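Local coordinates for protein ATP-citrate lyase beta-subunit (Chlorobium limicola, PDB 6HXJ) that probably takes part in the ATP- and coenzyme A-dependent cleavage of citrate to acetyl-CoA and oxaloacetate, as the beta-subunit of ATP-citrate lyase, at residues K11-N14 and P19-N22; E144-E149 and R174-F179; V210-R215 and D222-S227; V272-A277 and H315-G320; A289-D294 and E301-T306. All coordinates share one frame; numbering follows the deposited sequence.

Contact 1: residues K11-N14 and P19-N22; sequences KLFN and PVPN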
# COMPACT_ATOMS: atom_id res chain seq x y z
N LYS A 11 8.56 -40.48 -51.53
CA LYS A 11 7.49 -39.61 -51.08
C LYS A 11 7.66 -38.20 -51.65
O LYS A 11 6.68 -37.62 -52.13
CB LYS A 11 7.42 -39.60 -49.54
CG LYS A 11 6.51 -38.52 -48.97
CD LYS A 11 6.10 -38.80 -47.54
CE LYS A 11 5.91 -37.51 -46.77
NZ LYS A 11 4.91 -37.67 -45.68
N LEU A 12 8.90 -37.67 -51.63
CA LEU A 12 9.21 -36.33 -52.15
C LEU A 12 9.13 -36.30 -53.64
O LEU A 12 8.76 -35.29 -54.22
CB LEU A 12 10.59 -35.89 -51.71
CG LEU A 12 10.81 -36.00 -50.21
CD1 LEU A 12 11.95 -35.13 -49.78
CD2 LEU A 12 9.55 -35.63 -49.43
N PHE A 13 9.48 -37.41 -54.27
CA PHE A 13 9.36 -37.51 -55.71
C PHE A 13 7.90 -37.37 -56.03
O PHE A 13 7.54 -36.49 -56.80
CB PHE A 13 9.86 -38.85 -56.19
CG PHE A 13 11.35 -38.95 -56.26
CD1 PHE A 13 12.14 -37.88 -55.89
CD2 PHE A 13 11.96 -40.10 -56.71
CE1 PHE A 13 13.53 -37.97 -55.95
CE2 PHE A 13 13.34 -40.19 -56.79
CZ PHE A 13 14.12 -39.12 -56.40
N ASN A 14 7.07 -38.19 -55.38
CA ASN A 14 5.63 -38.20 -55.50
C ASN A 14 5.08 -36.79 -55.35
O ASN A 14 4.34 -36.33 -56.22
CB ASN A 14 5.07 -39.07 -54.41
CG ASN A 14 4.08 -40.05 -54.90
OD1 ASN A 14 4.28 -40.75 -55.88
ND2 ASN A 14 2.91 -39.99 -54.29
N PRO A 19 7.72 -39.68 -61.68
CA PRO A 19 7.30 -41.08 -61.88
C PRO A 19 8.00 -42.05 -60.94
O PRO A 19 9.21 -42.16 -60.98
CB PRO A 19 7.65 -41.32 -63.34
CG PRO A 19 7.58 -39.98 -63.98
CD PRO A 19 8.14 -39.07 -62.96
N VAL A 20 7.24 -42.69 -60.05
CA VAL A 20 7.81 -43.63 -59.09
C VAL A 20 6.95 -44.90 -59.03
O VAL A 20 5.72 -44.80 -59.05
CB VAL A 20 8.00 -43.02 -57.67
CG1 VAL A 20 9.02 -41.89 -57.67
CG2 VAL A 20 6.67 -42.55 -57.09
N PRO A 21 7.58 -46.09 -58.92
CA PRO A 21 6.80 -47.32 -58.80
C PRO A 21 6.03 -47.35 -57.49
O PRO A 21 6.48 -46.81 -56.48
CB PRO A 21 7.88 -48.40 -58.81
CG PRO A 21 9.09 -47.75 -58.32
CD PRO A 21 9.02 -46.37 -58.86
N ASN A 22 4.84 -47.98 -57.52
CA ASN A 22 4.01 -48.11 -56.33
C ASN A 22 4.81 -48.89 -55.31
O ASN A 22 5.43 -49.90 -55.64
CB ASN A 22 2.69 -48.79 -56.65
CG ASN A 22 1.82 -48.03 -57.63
OD1 ASN A 22 1.77 -46.79 -57.62
ND2 ASN A 22 1.14 -48.75 -58.51
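V20 faces the last turns of helix 6-15 and touches two successive residues there, F13 and N14, in the ATP-grasp part of the chain. A loop joins helix 6-15 to strand 23-25, and its residues 19-22 pack back on the helix, with the CA atoms of N14 and V20 6.9 Å apart. The two methyls of V20 divide the work. CG1 approaches the F13 side chain at its root, 3.5 Å from F13 CB, and lies at the ring edge, in its plane. CG2 goes to N14, where the amide oxygen OD1 is its neighbour at 3.2 Å; no hydrogen bond spans the two segments, so the contact rests on apolar and van der Waals packing. F13 has its CG beside the backbone N and opposite the carbonyl carbon (chi1 -78°), which carries the ring past V20 toward I187, I189 and A206 on the antiparallel sheet behind the helix. P19 is tied to that sheet too, through a backbone hydrogen bond with A203 and packing on F201. N14, by contrast, is exposed. At the ring itself, V20 CG1 comes 3.6 Å from F13 CD2.

Contact 2: residues E144-E149 and R174-F179; sequences ENPTIE and RLILCF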
# COMPACT_ATOMS: atom_id res chain seq x y z
N GLU A 144 18.07 -19.55 -61.10
CA GLU A 144 17.99 -19.27 -62.53
C GLU A 144 17.73 -20.61 -63.24
O GLU A 144 18.53 -21.06 -64.08
CB GLU A 144 19.29 -18.60 -63.02
CG GLU A 144 19.57 -17.23 -62.43
CD GLU A 144 21.01 -16.76 -62.57
OE1 GLU A 144 21.41 -16.42 -63.70
OE2 GLU A 144 21.73 -16.72 -61.54
N ASN A 145 16.62 -21.27 -62.85
CA ASN A 145 16.20 -22.60 -63.31
C ASN A 145 15.82 -22.65 -64.80
O ASN A 145 15.11 -21.75 -65.27
CB ASN A 145 15.09 -23.15 -62.40
CG ASN A 145 15.48 -23.37 -60.96
OD1 ASN A 145 16.63 -23.15 -60.53
ND2 ASN A 145 14.52 -23.82 -60.17
N PRO A 146 16.32 -23.66 -65.56
CA PRO A 146 16.03 -23.70 -67.01
C PRO A 146 14.57 -23.95 -67.34
O PRO A 146 13.81 -24.44 -66.50
CB PRO A 146 16.94 -24.82 -67.55
CG PRO A 146 17.27 -25.67 -66.38
CD PRO A 146 17.18 -24.79 -65.15
N THR A 147 14.18 -23.58 -68.55
CA THR A 147 12.81 -23.79 -69.04
C THR A 147 12.69 -25.22 -69.55
O THR A 147 13.71 -25.88 -69.75
CB THR A 147 12.44 -22.79 -70.14
OG1 THR A 147 13.17 -23.06 -71.35
CG2 THR A 147 12.63 -21.34 -69.71
N ILE A 148 11.45 -25.69 -69.77
CA ILE A 148 11.24 -27.06 -70.24
C ILE A 148 11.96 -27.30 -71.57
O ILE A 148 12.63 -28.32 -71.67
CB ILE A 148 9.76 -27.48 -70.23
CG1 ILE A 148 9.29 -27.66 -68.76
CG2 ILE A 148 9.54 -28.81 -71.01
CD1 ILE A 148 7.84 -27.73 -68.56
N GLU A 149 11.90 -26.34 -72.52
CA GLU A 149 12.56 -26.48 -73.82
C GLU A 149 14.05 -26.72 -73.72
O GLU A 149 14.57 -27.63 -74.36
CB GLU A 149 12.25 -25.29 -74.75
CG GLU A 149 11.61 -24.08 -74.09
CD GLU A 149 10.21 -24.23 -73.52
OE1 GLU A 149 10.02 -23.90 -72.33
OE2 GLU A 149 9.31 -24.72 -74.25
N ARG A 174 10.74 -31.21 -62.93
CA ARG A 174 10.15 -31.65 -61.68
C ARG A 174 11.27 -32.00 -60.71
O ARG A 174 11.23 -31.56 -59.57
CB ARG A 174 9.24 -32.86 -61.92
CG ARG A 174 8.28 -32.74 -63.10
CD ARG A 174 6.85 -32.41 -62.73
NE ARG A 174 5.98 -32.44 -63.91
CZ ARG A 174 5.07 -33.39 -64.17
NH1 ARG A 174 4.87 -34.38 -63.32
NH2 ARG A 174 4.34 -33.33 -65.28
N LEU A 175 12.28 -32.73 -61.19
CA LEU A 175 13.43 -33.06 -60.38
C LEU A 175 14.09 -31.79 -59.91
O LEU A 175 14.41 -31.67 -58.74
CB LEU A 175 14.42 -33.84 -61.22
CG LEU A 175 15.55 -34.55 -60.46
CD1 LEU A 175 15.02 -35.72 -59.64
CD2 LEU A 175 16.62 -35.05 -61.43
N ILE A 176 14.24 -30.82 -60.81
CA ILE A 176 14.83 -29.52 -60.52
C ILE A 176 14.01 -28.78 -59.49
O ILE A 176 14.59 -28.14 -58.62
CB ILE A 176 15.02 -28.72 -61.82
CG1 ILE A 176 16.24 -29.27 -62.60
CG2 ILE A 176 15.21 -27.22 -61.53
CD1 ILE A 176 16.28 -28.92 -64.06
N LEU A 177 12.67 -28.86 -59.59
CA LEU A 177 11.75 -28.23 -58.65
C LEU A 177 11.90 -28.91 -57.29
O LEU A 177 11.98 -28.23 -56.27
CB LEU A 177 10.29 -28.31 -59.14
CG LEU A 177 9.87 -27.18 -60.01
CD1 LEU A 177 8.47 -27.41 -60.57
CD2 LEU A 177 10.02 -25.87 -59.28
N CYS A 178 11.98 -30.25 -57.29
CA CYS A 178 12.13 -31.08 -56.12
C CYS A 178 13.41 -30.72 -55.44
O CYS A 178 13.40 -30.54 -54.23
CB CYS A 178 12.07 -32.57 -56.47
SG CYS A 178 12.30 -33.70 -55.06
N PHE A 179 14.50 -30.53 -56.19
CA PHE A 179 15.80 -30.20 -55.64
C PHE A 179 15.77 -28.83 -55.00
O PHE A 179 16.17 -28.67 -53.84
CB PHE A 179 16.89 -30.29 -56.72
CG PHE A 179 18.30 -30.10 -56.22
CD1 PHE A 179 18.82 -28.83 -56.01
CD2 PHE A 179 19.13 -31.19 -56.02
CE1 PHE A 179 20.14 -28.66 -55.58
CE2 PHE A 179 20.45 -31.02 -55.62
CZ PHE A 179 20.95 -29.76 -55.39
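N145 and I176 face each other with their CA atoms 7.6 Å apart, an irregular run of chain before helix 148-158 passing over one side of helix 163-181. In this part of the ATP-grasp region, helix 163-181 lies on an antiparallel sheet, and 144-149 is the connection that leaves strand 136-141 at the sheet's edge. I176 supplies all the helix's side of the close contact, and its two ends have different partners. CG2 meets the N145 amide, lying 3.7 Å from ND2 and 3.9 Å from CG, while the two side chains lie alongside one another, pointing opposite ways. The other branch goes to proline: I176 CD1 meets the CG corner of the P146 ring at 4.1 Å. The split follows from chi1 of -76°, which sets CG1 beside the backbone N and leaves CG2 beside the carbonyl carbon. No hydrogen bond joins the segments; the N145 amide meets the isoleucine methyl by van der Waals contact.

Behind this layer, I140 packs on N145, P146 and I176 alike, and I109 receives I176 as well, so the isoleucine is shared between the loop and the sheet. Farther along the loop, T147 occupies the N-cap of helix 148-158. Its backbone N is bound by Q150 OE1, the side chain three residues on, as in one half of a capping box, and T147 OG1 makes a weak hydrogen bond of 3.4 Å to E149 OE1.

Contact 3: residues V210-R215 and D222-S227; sequences VDYDAR and DFKPVS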
# COMPACT_ATOMS: atom_id res chain seq x y z
N VAL A 210 19.53 -34.81 -48.50
CA VAL A 210 18.92 -33.51 -48.22
C VAL A 210 19.70 -32.78 -47.14
O VAL A 210 20.38 -33.39 -46.33
CB VAL A 210 17.38 -33.52 -47.95
CG1 VAL A 210 16.62 -33.92 -49.21
CG2 VAL A 210 17.00 -34.41 -46.77
N ASP A 211 19.63 -31.45 -47.14
CA ASP A 211 20.32 -30.66 -46.12
C ASP A 211 19.43 -30.65 -44.83
O ASP A 211 18.50 -29.84 -44.72
CB ASP A 211 20.65 -29.27 -46.67
CG ASP A 211 21.12 -28.23 -45.65
OD1 ASP A 211 21.64 -28.63 -44.57
OD2 ASP A 211 21.02 -27.02 -45.95
N TYR A 212 19.70 -31.58 -43.88
CA TYR A 212 18.88 -31.77 -42.68
C TYR A 212 18.82 -30.58 -41.73
O TYR A 212 17.84 -30.49 -41.00
CB TYR A 212 19.22 -33.06 -41.90
CG TYR A 212 18.03 -33.66 -41.20
CD1 TYR A 212 16.93 -34.14 -41.91
CD2 TYR A 212 17.99 -33.75 -39.81
CE1 TYR A 212 15.82 -34.67 -41.26
CE2 TYR A 212 16.88 -34.29 -39.15
CZ TYR A 212 15.80 -34.75 -39.88
OH TYR A 212 14.71 -35.28 -39.23
N ASP A 213 19.77 -29.64 -41.79
CA ASP A 213 19.75 -28.41 -40.98
C ASP A 213 18.53 -27.54 -41.31
O ASP A 213 18.11 -26.72 -40.50
CB ASP A 213 21.02 -27.59 -41.27
CG ASP A 213 22.32 -28.23 -40.82
OD1 ASP A 213 22.42 -28.60 -39.63
OD2 ASP A 213 23.27 -28.29 -41.65
N ALA A 214 17.99 -27.74 -42.52
CA ALA A 214 16.88 -27.02 -43.09
C ALA A 214 15.54 -27.51 -42.65
O ALA A 214 14.54 -26.91 -43.01
CB ALA A 214 16.96 -27.12 -44.60
N ARG A 215 15.52 -28.58 -41.84
CA ARG A 215 14.27 -29.25 -41.40
C ARG A 215 13.21 -28.28 -40.86
O ARG A 215 12.03 -28.58 -41.02
CB ARG A 215 14.58 -30.31 -40.34
CG ARG A 215 13.44 -31.29 -40.11
CD ARG A 215 13.27 -31.70 -38.66
NE ARG A 215 11.98 -32.32 -38.37
CZ ARG A 215 10.96 -31.71 -37.78
NH1 ARG A 215 9.72 -32.05 -38.09
NH2 ARG A 215 11.18 -30.76 -36.90
N ASP A 222 8.79 -36.10 -42.16
CA ASP A 222 8.56 -37.12 -41.13
C ASP A 222 9.53 -38.30 -41.36
O ASP A 222 9.10 -39.40 -41.70
CB ASP A 222 7.07 -37.55 -41.06
CG ASP A 222 6.38 -38.00 -42.35
OD1 ASP A 222 6.80 -37.57 -43.45
OD2 ASP A 222 5.40 -38.78 -42.26
N PHE A 223 10.84 -38.03 -41.23
CA PHE A 223 11.94 -39.00 -41.40
C PHE A 223 13.22 -38.49 -40.71
O PHE A 223 13.37 -37.29 -40.48
CB PHE A 223 12.23 -39.31 -42.88
CG PHE A 223 12.65 -38.13 -43.74
CD1 PHE A 223 13.97 -37.68 -43.73
CD2 PHE A 223 11.74 -37.49 -44.55
CE1 PHE A 223 14.34 -36.57 -44.48
CE2 PHE A 223 12.13 -36.40 -45.33
CZ PHE A 223 13.43 -35.95 -45.30
N LYS A 224 14.15 -39.41 -40.44
CA LYS A 224 15.45 -39.13 -39.84
C LYS A 224 16.54 -39.54 -40.84
O LYS A 224 16.30 -40.43 -41.67
CB LYS A 224 15.61 -39.89 -38.51
CG LYS A 224 15.06 -39.14 -37.29
CD LYS A 224 14.87 -40.06 -36.07
CE LYS A 224 13.76 -39.58 -35.15
NZ LYS A 224 13.44 -40.56 -34.09
N PRO A 225 17.74 -38.95 -40.80
CA PRO A 225 18.75 -39.33 -41.79
C PRO A 225 19.47 -40.62 -41.47
O PRO A 225 19.58 -40.99 -40.30
CB PRO A 225 19.70 -38.14 -41.81
CG PRO A 225 19.13 -37.11 -40.84
CD PRO A 225 18.23 -37.87 -39.92
N VAL A 226 19.96 -41.30 -42.52
CA VAL A 226 20.70 -42.57 -42.47
C VAL A 226 22.05 -42.31 -41.81
O VAL A 226 22.61 -41.23 -41.97
CB VAL A 226 20.88 -43.17 -43.89
CG1 VAL A 226 21.87 -44.33 -43.91
CG2 VAL A 226 19.55 -43.59 -44.49
N SER A 227 22.56 -43.35 -41.12
CA SER A 227 23.82 -43.40 -40.39
C SER A 227 25.04 -43.08 -41.25
O SER A 227 25.17 -43.59 -42.37
CB SER A 227 23.98 -44.79 -39.75
OG SER A 227 22.85 -45.21 -39.00
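Y212 lays one face of its ring against P225 and sends its hydroxyl to the backbone of F223, so one side chain makes both the apolar and the polar part of the contact. P225 CG sits 3.7 Å from the ring centroid and 13° off the ring normal, a CH-pi contact over the face, the proline standing roughly perpendicular to the tyrosine side chain. At the end of the ring, Y212 OH donates to F223 O over 2.7 Å; the donor lies in the carbonyl plane with a C=O...donor angle of 150°. Replacing this tyrosine by alanine would take away ring and hydroxyl together, and is likely to leave F223 O without this donor and P225 without the aromatic face it rests on.

Y212 opens a 3-10 turn that follows strand 200-210. Residues 222-227 belong to the extended linker running toward helix 235-246 and the citrate-binding region. The inner side of the contact is closed by F223. Its CG stands between the backbone N and the carbonyl carbon (chi1 61°), which brings CE1 4.0 Å from Y212 CE1 and 4.1 Å from V210 CG2, the valine methyl lying at the ring edge. I4 of strand 3-4 packs on both V210 and F223. The outer side is sparser: K224 is exposed, its side chain starts off away from 210-215, and its CG is 4.3 Å from Y212 OH.

Contact 4: residues V272-A277 and H315-G320; sequences VFYADA and HIIVGG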
# COMPACT_ATOMS: atom_id res chain seq x y z
N VAL A 272 40.05 -34.32 -34.75
CA VAL A 272 40.54 -34.91 -36.01
C VAL A 272 42.08 -34.93 -36.05
O VAL A 272 42.67 -35.97 -36.38
CB VAL A 272 39.89 -34.22 -37.22
CG1 VAL A 272 40.57 -34.60 -38.52
CG2 VAL A 272 38.41 -34.58 -37.29
N PHE A 273 42.73 -33.84 -35.62
CA PHE A 273 44.19 -33.79 -35.55
C PHE A 273 44.77 -34.76 -34.51
O PHE A 273 45.82 -35.35 -34.78
CB PHE A 273 44.71 -32.38 -35.36
CG PHE A 273 44.75 -31.61 -36.66
CD1 PHE A 273 45.64 -31.95 -37.68
CD2 PHE A 273 43.86 -30.54 -36.89
CE1 PHE A 273 45.65 -31.26 -38.89
CE2 PHE A 273 43.88 -29.84 -38.10
CZ PHE A 273 44.78 -30.20 -39.09
N TYR A 274 44.05 -35.01 -33.38
CA TYR A 274 44.49 -35.97 -32.36
C TYR A 274 44.38 -37.41 -32.85
O TYR A 274 45.28 -38.21 -32.55
CB TYR A 274 43.70 -35.79 -31.06
CG TYR A 274 44.29 -34.75 -30.15
CD1 TYR A 274 45.45 -35.00 -29.42
CD2 TYR A 274 43.67 -33.51 -29.99
CE1 TYR A 274 45.99 -34.05 -28.55
CE2 TYR A 274 44.18 -32.56 -29.11
CZ TYR A 274 45.34 -32.83 -28.40
OH TYR A 274 45.86 -31.88 -27.54
N ALA A 275 43.31 -37.73 -33.63
CA ALA A 275 43.09 -39.05 -34.22
C ALA A 275 44.17 -39.33 -35.26
O ALA A 275 44.73 -40.42 -35.26
CB ALA A 275 41.71 -39.12 -34.85
N ASP A 276 44.47 -38.33 -36.13
CA ASP A 276 45.50 -38.40 -37.17
C ASP A 276 46.85 -38.70 -36.52
O ASP A 276 47.58 -39.55 -37.02
CB ASP A 276 45.61 -37.06 -37.93
CG ASP A 276 44.56 -36.74 -38.99
OD1 ASP A 276 43.42 -37.25 -38.88
OD2 ASP A 276 44.86 -35.92 -39.90
N ALA A 277 47.15 -37.99 -35.39
CA ALA A 277 48.38 -38.11 -34.61
C ALA A 277 48.55 -39.54 -34.11
O ALA A 277 49.64 -40.09 -34.25
CB ALA A 277 48.37 -37.13 -33.45
N HIS A 315 45.53 -45.64 -22.58
CA HIS A 315 45.70 -44.20 -22.31
C HIS A 315 44.41 -43.47 -22.59
O HIS A 315 43.62 -43.93 -23.42
CB HIS A 315 46.82 -43.59 -23.21
CG HIS A 315 48.09 -44.38 -23.22
ND1 HIS A 315 49.02 -44.26 -22.20
CD2 HIS A 315 48.50 -45.35 -24.07
CE1 HIS A 315 49.98 -45.13 -22.48
NE2 HIS A 315 49.71 -45.81 -23.60
N ILE A 316 44.21 -42.31 -21.95
CA ILE A 316 43.09 -41.41 -22.24
C ILE A 316 43.72 -40.08 -22.70
O ILE A 316 44.59 -39.56 -22.00
CB ILE A 316 42.06 -41.17 -21.06
CG1 ILE A 316 41.52 -42.48 -20.43
CG2 ILE A 316 40.89 -40.25 -21.50
CD1 ILE A 316 40.89 -42.28 -19.07
N ILE A 317 43.30 -39.58 -23.89
CA ILE A 317 43.79 -38.32 -24.41
C ILE A 317 42.72 -37.26 -24.22
O ILE A 317 41.73 -37.21 -24.95
CB ILE A 317 44.33 -38.39 -25.88
CG1 ILE A 317 45.39 -39.51 -26.09
CG2 ILE A 317 44.87 -37.04 -26.36
CD1 ILE A 317 46.62 -39.52 -25.20
N VAL A 318 42.92 -36.44 -23.18
CA VAL A 318 42.04 -35.33 -22.82
C VAL A 318 42.72 -34.10 -23.41
O VAL A 318 43.43 -33.37 -22.70
CB VAL A 318 41.79 -35.24 -21.28
CG1 VAL A 318 40.75 -34.18 -20.95
CG2 VAL A 318 41.35 -36.59 -20.71
N GLY A 319 42.59 -33.94 -24.72
CA GLY A 319 43.22 -32.84 -25.44
C GLY A 319 42.29 -31.80 -25.99
O GLY A 319 41.06 -31.87 -25.85
N GLY A 320 42.88 -30.84 -26.65
CA GLY A 320 42.15 -29.78 -27.30
C GLY A 320 43.07 -28.61 -27.56
O GLY A 320 44.22 -28.57 -27.10
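Y274 spans the gap between helix 268-280 and the end of strand 315-318, meeting I317, G319 and G320 with its ring and hydroxyl. The setting is a flavodoxin-like alpha/beta fold in the citrate-binding region, as in the corresponding domain of succinyl-CoA synthetase; strand 315-318 lies parallel to 261-266 and 352-356, and the helix packs against the sheet. From CB, directed at the strand, chi1 of -86° leads the ring out past I317. One long side comes first to that isoleucine: CD1 is 3.7 Å and CE1 3.9 Å from I317 CG2. The other side runs beside the glycine turn, with CE2 3.3 Å from G320 N. CZ lies 3.6 Å from G319 CA; a side chain on G319 would point at the ring, consistent with a glycine here.

At the tip, OH accepts a weak hydrogen bond from G320 N, with an N-H...O angle of 149°, and makes a second weak one with M388 O. A leucine in its place would probably leave G320 N and M388 O without this partner and open a gap beside the I317 methyl. G320 is about 6 Å from a bound citrate, and its carbonyl accepts from R356 NH1. I391 and V392 of helix 391-397 also pack on the tyrosine. The hydroxyl oxygen of Y274 stands 3.5 Å from G319 CA.

Contact 5: residues A289-D294 and E301-T306; sequences AEYSGD and EALTET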
# COMPACT_ATOMS: atom_id res chain seq x y z
N ALA A 289 35.67 -38.91 -30.10
CA ALA A 289 34.82 -38.14 -29.20
C ALA A 289 35.14 -36.68 -29.34
O ALA A 289 36.29 -36.26 -29.24
CB ALA A 289 35.01 -38.58 -27.75
N GLU A 290 34.10 -35.89 -29.58
CA GLU A 290 34.19 -34.45 -29.72
C GLU A 290 33.19 -33.83 -28.74
O GLU A 290 32.10 -34.35 -28.55
CB GLU A 290 33.84 -34.09 -31.17
CG GLU A 290 33.66 -32.61 -31.46
CD GLU A 290 32.52 -32.30 -32.42
OE1 GLU A 290 31.67 -31.45 -32.07
OE2 GLU A 290 32.48 -32.90 -33.52
N TYR A 291 33.57 -32.72 -28.12
CA TYR A 291 32.73 -31.85 -27.28
C TYR A 291 33.09 -30.35 -27.55
O TYR A 291 34.27 -29.98 -27.51
CB TYR A 291 32.71 -32.24 -25.79
CG TYR A 291 33.97 -31.92 -25.01
CD1 TYR A 291 34.21 -30.64 -24.51
CD2 TYR A 291 34.92 -32.91 -24.74
CE1 TYR A 291 35.39 -30.33 -23.83
CE2 TYR A 291 36.09 -32.62 -24.04
CZ TYR A 291 36.32 -31.32 -23.59
OH TYR A 291 37.47 -31.02 -22.90
N SER A 292 32.13 -29.55 -27.95
CA SER A 292 32.41 -28.17 -28.32
C SER A 292 31.22 -27.26 -28.03
O SER A 292 30.16 -27.73 -27.64
CB SER A 292 32.80 -28.10 -29.80
OG SER A 292 31.79 -28.62 -30.65
N GLY A 293 31.42 -25.97 -28.24
CA GLY A 293 30.39 -24.95 -28.09
C GLY A 293 29.92 -24.74 -26.67
O GLY A 293 28.73 -24.50 -26.45
N ASP A 294 30.87 -24.81 -25.71
CA ASP A 294 30.64 -24.68 -24.25
C ASP A 294 29.49 -25.61 -23.80
O ASP A 294 28.39 -25.13 -23.46
CB ASP A 294 30.43 -23.20 -23.82
CG ASP A 294 30.71 -22.90 -22.34
OD1 ASP A 294 31.20 -23.83 -21.62
OD2 ASP A 294 30.47 -21.74 -21.91
N GLU A 301 30.33 -34.90 -18.54
CA GLU A 301 30.47 -35.99 -17.56
C GLU A 301 29.93 -37.29 -18.18
O GLU A 301 30.56 -38.34 -18.05
CB GLU A 301 29.73 -35.62 -16.26
CG GLU A 301 29.96 -36.57 -15.09
CD GLU A 301 29.33 -36.13 -13.78
OE1 GLU A 301 29.40 -36.92 -12.81
OE2 GLU A 301 28.83 -34.98 -13.70
N ALA A 302 28.79 -37.18 -18.90
CA ALA A 302 28.14 -38.29 -19.58
C ALA A 302 29.11 -38.88 -20.62
O ALA A 302 29.29 -40.11 -20.68
CB ALA A 302 26.86 -37.80 -20.26
N LEU A 303 29.79 -37.97 -21.38
CA LEU A 303 30.76 -38.32 -22.42
C LEU A 303 32.00 -38.98 -21.83
O LEU A 303 32.43 -40.02 -22.35
CB LEU A 303 31.13 -37.10 -23.27
CG LEU A 303 31.88 -37.36 -24.62
CD1 LEU A 303 31.27 -38.52 -25.43
CD2 LEU A 303 31.88 -36.13 -25.48
N THR A 304 32.55 -38.40 -20.74
CA THR A 304 33.71 -38.91 -20.01
C THR A 304 33.43 -40.32 -19.54
O THR A 304 34.24 -41.20 -19.81
CB THR A 304 34.07 -37.98 -18.81
OG1 THR A 304 34.26 -36.65 -19.29
CG2 THR A 304 35.31 -38.43 -18.05
N GLU A 305 32.27 -40.54 -18.88
CA GLU A 305 31.83 -41.82 -18.34
C GLU A 305 31.80 -42.92 -19.41
O GLU A 305 32.40 -43.98 -19.20
CB GLU A 305 30.50 -41.67 -17.61
CG GLU A 305 30.74 -41.12 -16.21
CD GLU A 305 29.52 -40.82 -15.36
OE1 GLU A 305 28.51 -41.55 -15.47
OE2 GLU A 305 29.60 -39.88 -14.53
N THR A 306 31.22 -42.61 -20.59
CA THR A 306 31.13 -43.50 -21.76
C THR A 306 32.54 -43.96 -22.22
O THR A 306 32.74 -45.15 -22.49
CB THR A 306 30.39 -42.76 -22.90
OG1 THR A 306 29.17 -42.20 -22.43
CG2 THR A 306 30.11 -43.63 -24.12
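A chi1 of -166° sets L303 CG opposite the backbone N and beside the carbonyl carbon, and the side chain thereby extends from helix 297-309 onto A289, E290 and Y291. On the strand side, chi1 of 73° lifts the Y291 ring between its own backbone N and carbonyl carbon, leaving CB as the part that faces L303. L303 CD2 settles 3.6 Å from E290 O and 4.0 Å from Y291 CB; CD1 is the branch for alanine, 4.4 Å from A289 CB.

The axes of strand 289-292 and helical segment 301-306 come within 10.1 Å, their directions 167° apart, as expected for the strand and helix of a beta-alpha-beta crossover; the next strand, 315-318, is parallel to 287-292. L303 is buried, also touching F253 and I240, and Y291 turns to L264, A266 and I335. Within the helix, T306 OG1 donates to A302 O at 2.7 Å from the opposite face of the carbonyl to T306 N, so this oxygen has two donors. At the strand's end S292 OG donates to E290 OE1 over 3.2 Å. Just beyond, G293 N hydrogen-bonds a bound citrate, probably from the crystallisation liquor, and the Y291 side chain lies about 5 Å from it.

From the N terminus, contact 1 closes a short loop after helix 6-15. Contact 2 follows in series, spanning the helical excursion that packs on the antiparallel sheet; the two touch where L12 O and F13 CD1 approach C178 SG. Contact 3 closes a loop of six intervening residues where strand 200-210 gives way to the linker, and the K11 NZ to D222 OD1 salt bridge, 2.9 Å, ties it back to contact 1. Contacts 4 and 5 belong to the citrate-binding region: contact 5 lies wholly within the chain between the segments of contact 4, their centres are 13 Å apart, and both reach one mixed sheet. Contacts 1 and 4 stand about 46 Å apart, centre to centre.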